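Local coordinates for autoinducer 2-binding protein LsrB (Clostridium saccharobutylicum DSM 13864, PDB 6DSP) that binds the quorum-sensing signal autoinducer-2 as a receptor of the bacterial solute-binding protein 2 family, holding it in a pocket between two lobes, at residues T126-Q129 with L130-L134; G280-M283 with A284-I287; L84-V87 with D88-G91. All coordinates share one frame; numbering follows the deposited sequence.

Contact 1: T126-Q129 with L130-L134; sequences TPEQ and LGQML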
loop_
_atom_site.group_PDB
_atom_site.type_symbol
_atom_site.label_atom_id
_atom_site.label_comp_id
_atom_site.label_asym_id
_atom_site.label_seq_id
_atom_site.Cartn_x
_atom_site.Cartn_y
_atom_site.Cartn_z
ATOM N N THR A 126 -0.019 10.751 -1.500
ATOM C CA THR A 126 1.257 11.057 -2.128
ATOM C C THR A 126 2.382 10.423 -1.317
ATOM O O THR A 126 2.238 10.169 -0.106
ATOM C CB THR A 126 1.477 12.564 -2.212
ATOM O OG1 THR A 126 1.661 13.061 -0.881
ATOM C CG2 THR A 126 0.277 13.275 -2.884
ATOM N N PRO A 127 3.539 10.197 -1.945
ATOM C CA PRO A 127 4.632 9.583 -1.186
ATOM C C PRO A 127 5.172 10.491 -0.100
ATOM O O PRO A 127 5.636 10.005 0.928
ATOM C CB PRO A 127 5.679 9.213 -2.252
ATOM C CG PRO A 127 5.336 10.004 -3.434
ATOM C CD PRO A 127 3.842 10.304 -3.378
ATOM N N GLU A 128 5.095 11.804 -0.288
ATOM C CA GLU A 128 5.473 12.704 0.799
ATOM C C GLU A 128 4.525 12.551 1.985
ATOM O O GLU A 128 4.975 12.461 3.139
ATOM C CB GLU A 128 5.533 14.157 0.289
ATOM C CG GLU A 128 6.142 15.100 1.317
ATOM C CD GLU A 128 6.338 16.512 0.781
ATOM O OE1 GLU A 128 6.362 16.672 -0.469
ATOM O OE2 GLU A 128 6.477 17.460 1.610
ATOM N N GLN A 129 3.209 12.517 1.719
ATOM C CA GLN A 129 2.228 12.353 2.796
ATOM C C GLN A 129 2.477 11.052 3.544
ATOM O O GLN A 129 2.456 11.005 4.782
ATOM C CB GLN A 129 0.797 12.264 2.218
ATOM C CG GLN A 129 0.111 13.543 1.823
ATOM C CD GLN A 129 -1.297 13.230 1.333
ATOM O OE1 GLN A 129 -1.524 12.299 0.516
ATOM N NE2 GLN A 129 -2.258 13.976 1.841
ATOM N N LEU A 130 2.652 9.960 2.798
ATOM C CA LEU A 130 2.702 8.647 3.428
ATOM C C LEU A 130 4.054 8.409 4.088
ATOM O O LEU A 130 4.111 7.877 5.205
ATOM C CB LEU A 130 2.355 7.557 2.403
ATOM C CG LEU A 130 0.884 7.602 1.976
ATOM C CD1 LEU A 130 0.647 6.888 0.661
ATOM C CD2 LEU A 130 0.002 7.007 3.081
ATOM N N GLY A 131 5.154 8.843 3.448
ATOM C CA GLY A 131 6.442 8.747 4.113
ATOM C C GLY A 131 6.490 9.536 5.411
ATOM O O GLY A 131 6.974 9.037 6.432
ATOM N N GLN A 132 5.941 10.765 5.404
ATOM C CA GLN A 132 5.946 11.578 6.621
ATOM C C GLN A 132 5.001 11.000 7.674
ATOM O O GLN A 132 5.307 11.030 8.867
ATOM C CB GLN A 132 5.590 13.009 6.250
ATOM C CG GLN A 132 6.711 13.612 5.432
ATOM C CD GLN A 132 6.449 14.995 4.927
ATOM O OE1 GLN A 132 7.090 15.431 3.956
ATOM N NE2 GLN A 132 5.540 15.713 5.576
ATOM N N MET A 133 3.850 10.442 7.245
ATOM C CA MET A 133 2.950 9.792 8.190
ATOM C C MET A 133 3.661 8.661 8.921
ATOM O O MET A 133 3.527 8.541 10.148
ATOM C CB MET A 133 1.741 9.248 7.432
ATOM C CG MET A 133 0.743 8.524 8.309
ATOM S SD MET A 133 -0.522 7.861 7.198
ATOM C CE MET A 133 -1.553 6.978 8.382
ATOM N N LEU A 134 4.422 7.825 8.196
ATOM C CA LEU A 134 5.156 6.730 8.836
ATOM C C LEU A 134 6.119 7.251 9.890
ATOM O O LEU A 134 6.142 6.758 11.035
ATOM C CB LEU A 134 5.895 5.915 7.775
ATOM C CG LEU A 134 4.938 5.067 6.929
ATOM C CD1 LEU A 134 5.648 4.771 5.632
ATOM C CD2 LEU A 134 4.560 3.758 7.619
#
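Leu-130 N reaches back to Thr-126 O at 2.9 Å, the first of four i to i+4 bonds in the opening turns of helix 127-144, and Thr-126 and Gln-129 form a capping box at the start of the helix. Thr-126 is the N-cap: its OG1 accepts from Gln-129 N at 3.1 Å. Along Gln-129, CB and CG carry the chain from the helix to the amide; CG sits anti to the carbonyl carbon (chi1 -80°), which turns the chain back toward the N-terminus, and the extended CG-CD step brings the amide level with the N-cap residue. Two backbone N-H groups are thus satisfied by side chains. Leu-130 packs on the same carbonyl that its N-H uses: CB and CG both lie 3.6 Å from Thr-126 O. Beyond the segments it leans on Phe-250 and Trp-171, two residues of the autoinducer-2 pocket, so this first turn backs the binding site, with the Leu-130 side chain about 7 Å from the ligand. Glu-128 and Gln-132 run side by side on another face of the helix. At the tip of the Gln-129 chain, Thr-126 N donates to Gln-129 OE1 at 3.0 Å, in the carbonyl plane and on a lone pair.

Contact 2: G280-M283 with A284-I287; sequences GCYM and AYYI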
loop_
_atom_site.group_PDB
_atom_site.type_symbol
_atom_site.label_atom_id
_atom_site.label_comp_id
_atom_site.label_asym_id
_atom_site.label_seq_id
_atom_site.Cartn_x
_atom_site.Cartn_y
_atom_site.Cartn_z
ATOM N N GLY A 280 -11.097 1.994 -7.496
ATOM C CA GLY A 280 -10.304 1.541 -8.625
ATOM C C GLY A 280 -11.140 0.767 -9.620
ATOM O O GLY A 280 -11.058 0.985 -10.830
ATOM N N CYS A 281 -11.977 -0.128 -9.111
ATOM C CA CYS A 281 -12.845 -0.896 -9.996
ATOM C C CYS A 281 -13.891 -0.014 -10.655
ATOM O O CYS A 281 -14.220 -0.216 -11.831
ATOM C CB CYS A 281 -13.518 -2.025 -9.222
ATOM S SG CYS A 281 -12.358 -3.320 -8.730
ATOM N N TYR A 282 -14.408 0.989 -9.937
ATOM C CA TYR A 282 -15.359 1.912 -10.551
ATOM C C TYR A 282 -14.723 2.682 -11.713
ATOM O O TYR A 282 -15.343 2.845 -12.781
ATOM C CB TYR A 282 -15.927 2.913 -9.534
ATOM C CG TYR A 282 -17.035 3.713 -10.173
ATOM C CD1 TYR A 282 -18.339 3.239 -10.176
ATOM C CD2 TYR A 282 -16.767 4.909 -10.844
ATOM C CE1 TYR A 282 -19.362 3.941 -10.806
ATOM C CE2 TYR A 282 -17.796 5.625 -11.483
ATOM C CZ TYR A 282 -19.092 5.128 -11.454
ATOM O OH TYR A 282 -20.145 5.798 -12.057
ATOM N N MET A 283 -13.497 3.190 -11.523
ATOM C CA MET A 283 -12.845 3.925 -12.607
ATOM C C MET A 283 -12.655 3.035 -13.825
ATOM O O MET A 283 -12.860 3.478 -14.961
ATOM C CB MET A 283 -11.511 4.499 -12.133
ATOM C CG MET A 283 -11.670 5.580 -11.028
ATOM S SD MET A 283 -12.812 6.950 -11.461
ATOM C CE MET A 283 -11.978 7.600 -12.920
ATOM N N ALA A 284 -12.225 1.783 -13.608
ATOM C CA ALA A 284 -12.088 0.844 -14.722
ATOM C C ALA A 284 -13.424 0.619 -15.438
ATOM O O ALA A 284 -13.487 0.656 -16.664
ATOM C CB ALA A 284 -11.529 -0.461 -14.204
ATOM N N TYR A 285 -14.499 0.409 -14.675
ATOM C CA TYR A 285 -15.832 0.203 -15.237
ATOM C C TYR A 285 -16.307 1.439 -15.983
ATOM O O TYR A 285 -16.882 1.342 -17.072
ATOM C CB TYR A 285 -16.791 -0.125 -14.098
ATOM C CG TYR A 285 -18.237 0.163 -14.381
ATOM C CD1 TYR A 285 -19.010 -0.725 -15.119
ATOM C CD2 TYR A 285 -18.847 1.294 -13.859
ATOM C CE1 TYR A 285 -20.360 -0.468 -15.377
ATOM C CE2 TYR A 285 -20.196 1.562 -14.101
ATOM C CZ TYR A 285 -20.938 0.676 -14.862
ATOM O OH TYR A 285 -22.269 0.947 -15.091
ATOM N N TYR A 286 -16.060 2.617 -15.410
ATOM C CA TYR A 286 -16.522 3.865 -16.002
ATOM C C TYR A 286 -15.866 4.093 -17.352
ATOM O O TYR A 286 -16.538 4.459 -18.334
ATOM C CB TYR A 286 -16.189 4.999 -15.029
ATOM C CG TYR A 286 -16.713 6.353 -15.414
ATOM C CD1 TYR A 286 -18.034 6.690 -15.202
ATOM C CD2 TYR A 286 -15.875 7.305 -15.963
ATOM C CE1 TYR A 286 -18.529 7.941 -15.544
ATOM C CE2 TYR A 286 -16.348 8.567 -16.299
ATOM C CZ TYR A 286 -17.692 8.889 -16.086
ATOM O OH TYR A 286 -18.222 10.127 -16.403
ATOM N N ILE A 287 -14.561 3.838 -17.436
ATOM C CA ILE A 287 -13.867 3.985 -18.714
ATOM C C ILE A 287 -14.256 2.877 -19.685
ATOM O O ILE A 287 -14.535 3.138 -20.864
ATOM C CB ILE A 287 -12.357 4.032 -18.476
ATOM C CG1 ILE A 287 -11.974 5.300 -17.700
ATOM C CG2 ILE A 287 -11.601 3.914 -19.815
ATOM C CD1 ILE A 287 -10.544 5.207 -17.185
#
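Three tyrosines, Tyr-282, Tyr-285 and Tyr-286, gather into an aromatic cluster along helix 273-288. Tyr-285 turns an edge toward the face of Tyr-282 in an offset edge-to-face pair, centroids 5.7 Å apart and planes at 60°; its CD2 lies over that face, 4.1 Å from Tyr-282 CE1. Tyr-286, one residue further on, behaves differently. Its plane is only 26° from that of Tyr-282, but the rings have slid apart and barely overlap, meeting where Tyr-286 CD1 comes within 3.9 Å of Tyr-282 CE2. All three rings have CG anti to the backbone N, and for Tyr-282 (chi1 -172°) this sends the ring along the helix to meet both later tyrosines.

The polar contacts are those of the helix backbone. Tyr-286 N donates to Tyr-282 O at 2.7 Å, and the same carbonyl has Tyr-286 CB packed 3.2 Å from it. Ile-287 likewise lays a side-chain carbon on a carbonyl oxygen, its CG1 resting 3.4 Å from Met-283 O.

Outside the segments, Trp-50 meets Tyr-282 edge-to-face and Phe-52 stacks on Tyr-285, extending the aromatic group. Cys-281 and Ala-284 pack on Val-24 of strand 23-27, while Met-283 and Tyr-286 touch Ile-299 of strand 298-301. This is a helix laid against the mixed sheet of one lobe, the layered alpha/beta build of periplasmic binding proteins.

Contact 3: L84-V87 with D88-G91; sequences LSSV and DAAG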
loop_
_atom_site.group_PDB
_atom_site.type_symbol
_atom_site.label_atom_id
_atom_site.label_comp_id
_atom_site.label_asym_id
_atom_site.label_seq_id
_atom_site.Cartn_x
_atom_site.Cartn_y
_atom_site.Cartn_z
ATOM N N LEU A 84 -5.314 -3.246 -11.228
ATOM C CA LEU A 84 -4.155 -3.994 -10.728
ATOM C C LEU A 84 -3.379 -3.212 -9.680
ATOM O O LEU A 84 -3.101 -2.022 -9.878
ATOM C CB LEU A 84 -3.180 -4.266 -11.907
ATOM C CG LEU A 84 -1.779 -4.793 -11.602
ATOM C CD1 LEU A 84 -1.858 -6.219 -11.106
ATOM C CD2 LEU A 84 -0.892 -4.684 -12.815
ATOM N N SER A 85 -2.954 -3.899 -8.627
ATOM C CA SER A 85 -1.898 -3.400 -7.740
ATOM C C SER A 85 -0.638 -4.212 -8.029
ATOM O O SER A 85 -0.632 -5.445 -7.875
ATOM C CB SER A 85 -2.278 -3.539 -6.269
ATOM O OG SER A 85 -1.161 -3.107 -5.497
ATOM N N SER A 86 0.390 -3.530 -8.506
ATOM C CA SER A 86 1.568 -4.183 -9.068
ATOM C C SER A 86 2.652 -4.464 -8.029
ATOM O O SER A 86 3.001 -3.574 -7.236
ATOM C CB SER A 86 2.108 -3.259 -10.162
ATOM O OG SER A 86 3.366 -3.649 -10.611
ATOM N N VAL A 87 3.206 -5.689 -8.062
ATOM C CA VAL A 87 4.363 -6.011 -7.223
ATOM C C VAL A 87 5.672 -5.502 -7.820
ATOM O O VAL A 87 6.651 -5.346 -7.085
ATOM C CB VAL A 87 4.469 -7.506 -6.909
ATOM C CG1 VAL A 87 3.236 -8.040 -6.243
ATOM C CG2 VAL A 87 4.766 -8.284 -8.122
ATOM N N ASP A 88 5.718 -5.281 -9.129
ATOM C CA ASP A 88 6.892 -4.789 -9.839
ATOM C C ASP A 88 6.397 -4.223 -11.154
ATOM O O ASP A 88 5.913 -4.974 -12.029
ATOM C CB ASP A 88 7.910 -5.891 -10.128
ATOM C CG ASP A 88 9.100 -5.332 -10.855
ATOM O OD1 ASP A 88 9.849 -4.542 -10.263
ATOM O OD2 ASP A 88 9.275 -5.630 -12.032
ATOM N N ALA A 89 6.544 -2.925 -11.340
ATOM C CA ALA A 89 5.950 -2.305 -12.521
ATOM C C ALA A 89 6.579 -2.835 -13.792
ATOM O O ALA A 89 5.879 -3.150 -14.758
ATOM C CB ALA A 89 6.093 -0.786 -12.441
ATOM N N ALA A 90 7.909 -2.908 -13.840
ATOM C CA ALA A 90 8.574 -3.287 -15.070
ATOM C C ALA A 90 8.127 -4.667 -15.510
ATOM O O ALA A 90 7.991 -4.924 -16.708
ATOM C CB ALA A 90 10.093 -3.228 -14.895
ATOM N N GLY A 91 7.901 -5.571 -14.564
ATOM C CA GLY A 91 7.550 -6.948 -14.886
ATOM C C GLY A 91 6.152 -7.152 -15.395
ATOM O O GLY A 91 5.849 -8.253 -15.862
#
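An aspartate N-cap starts helix 89-101 here, just after the loop that leaves strand 81-84, and Ser-86 meets Asp-88 across the junction. With OG anti to its own backbone N (chi1 169°), the Ser-86 hydroxyl lies against the aspartate backbone, 3.1 Å from Asp-88 C. It accepts a weak bond from Asp-88 N at 3.2 Å, bent to 124° at the hydrogen. Between these two residues, the Val-87 side chain packs on Lys-29, a residue of the autoinducer-2 pocket, and on Ala-62 and Ala-64. The loop is also pinned by Gln-67, whose amide bonds to Ser-85 O and Val-87 N, and by a bond from Ser-85 OG to Asp-110 of the pocket, which places the start of this loop probably in the second shell of the site.

The Asp-88 carboxylate divides its work between two partners. OD1 is hydrogen-bonded to Thr-164, fixing the rotation of the group, while OD2 turns to the helix start. The side chain runs out with CG anti to the backbone N, carrying OD2 to Gly-91 N. That N-H donates to Asp-88 OD2 with Gly-91 N 2.9 Å away, approaching on the anti side of the oxygen and 33° out of the carboxylate plane.

How the contacts relate
Along the chain contact 3 comes first, then contact 1, then contact 2. Contacts 3 and 2 both belong with the eight-stranded mixed sheet: 84-91 leads from strand 81-84 into helix 89-101, and helix 273-288 packs on strands 23-27, 105-109 and 298-301. Their centres are 19 Å apart. From strand 120-123 of that sheet the chain passes into helix 127-144, which contact 1 starts and which packs on helix 166-182; its centre is 20 Å from contact 3 and 26 Å from contact 2. Contacts 1 and 3 thus approach the ligand from different parts of the fold, Leu-130 about 7 Å and Val-87 about 8 Å from it by side chain, whereas in contact 2 Gly-280 is about 14 Å away.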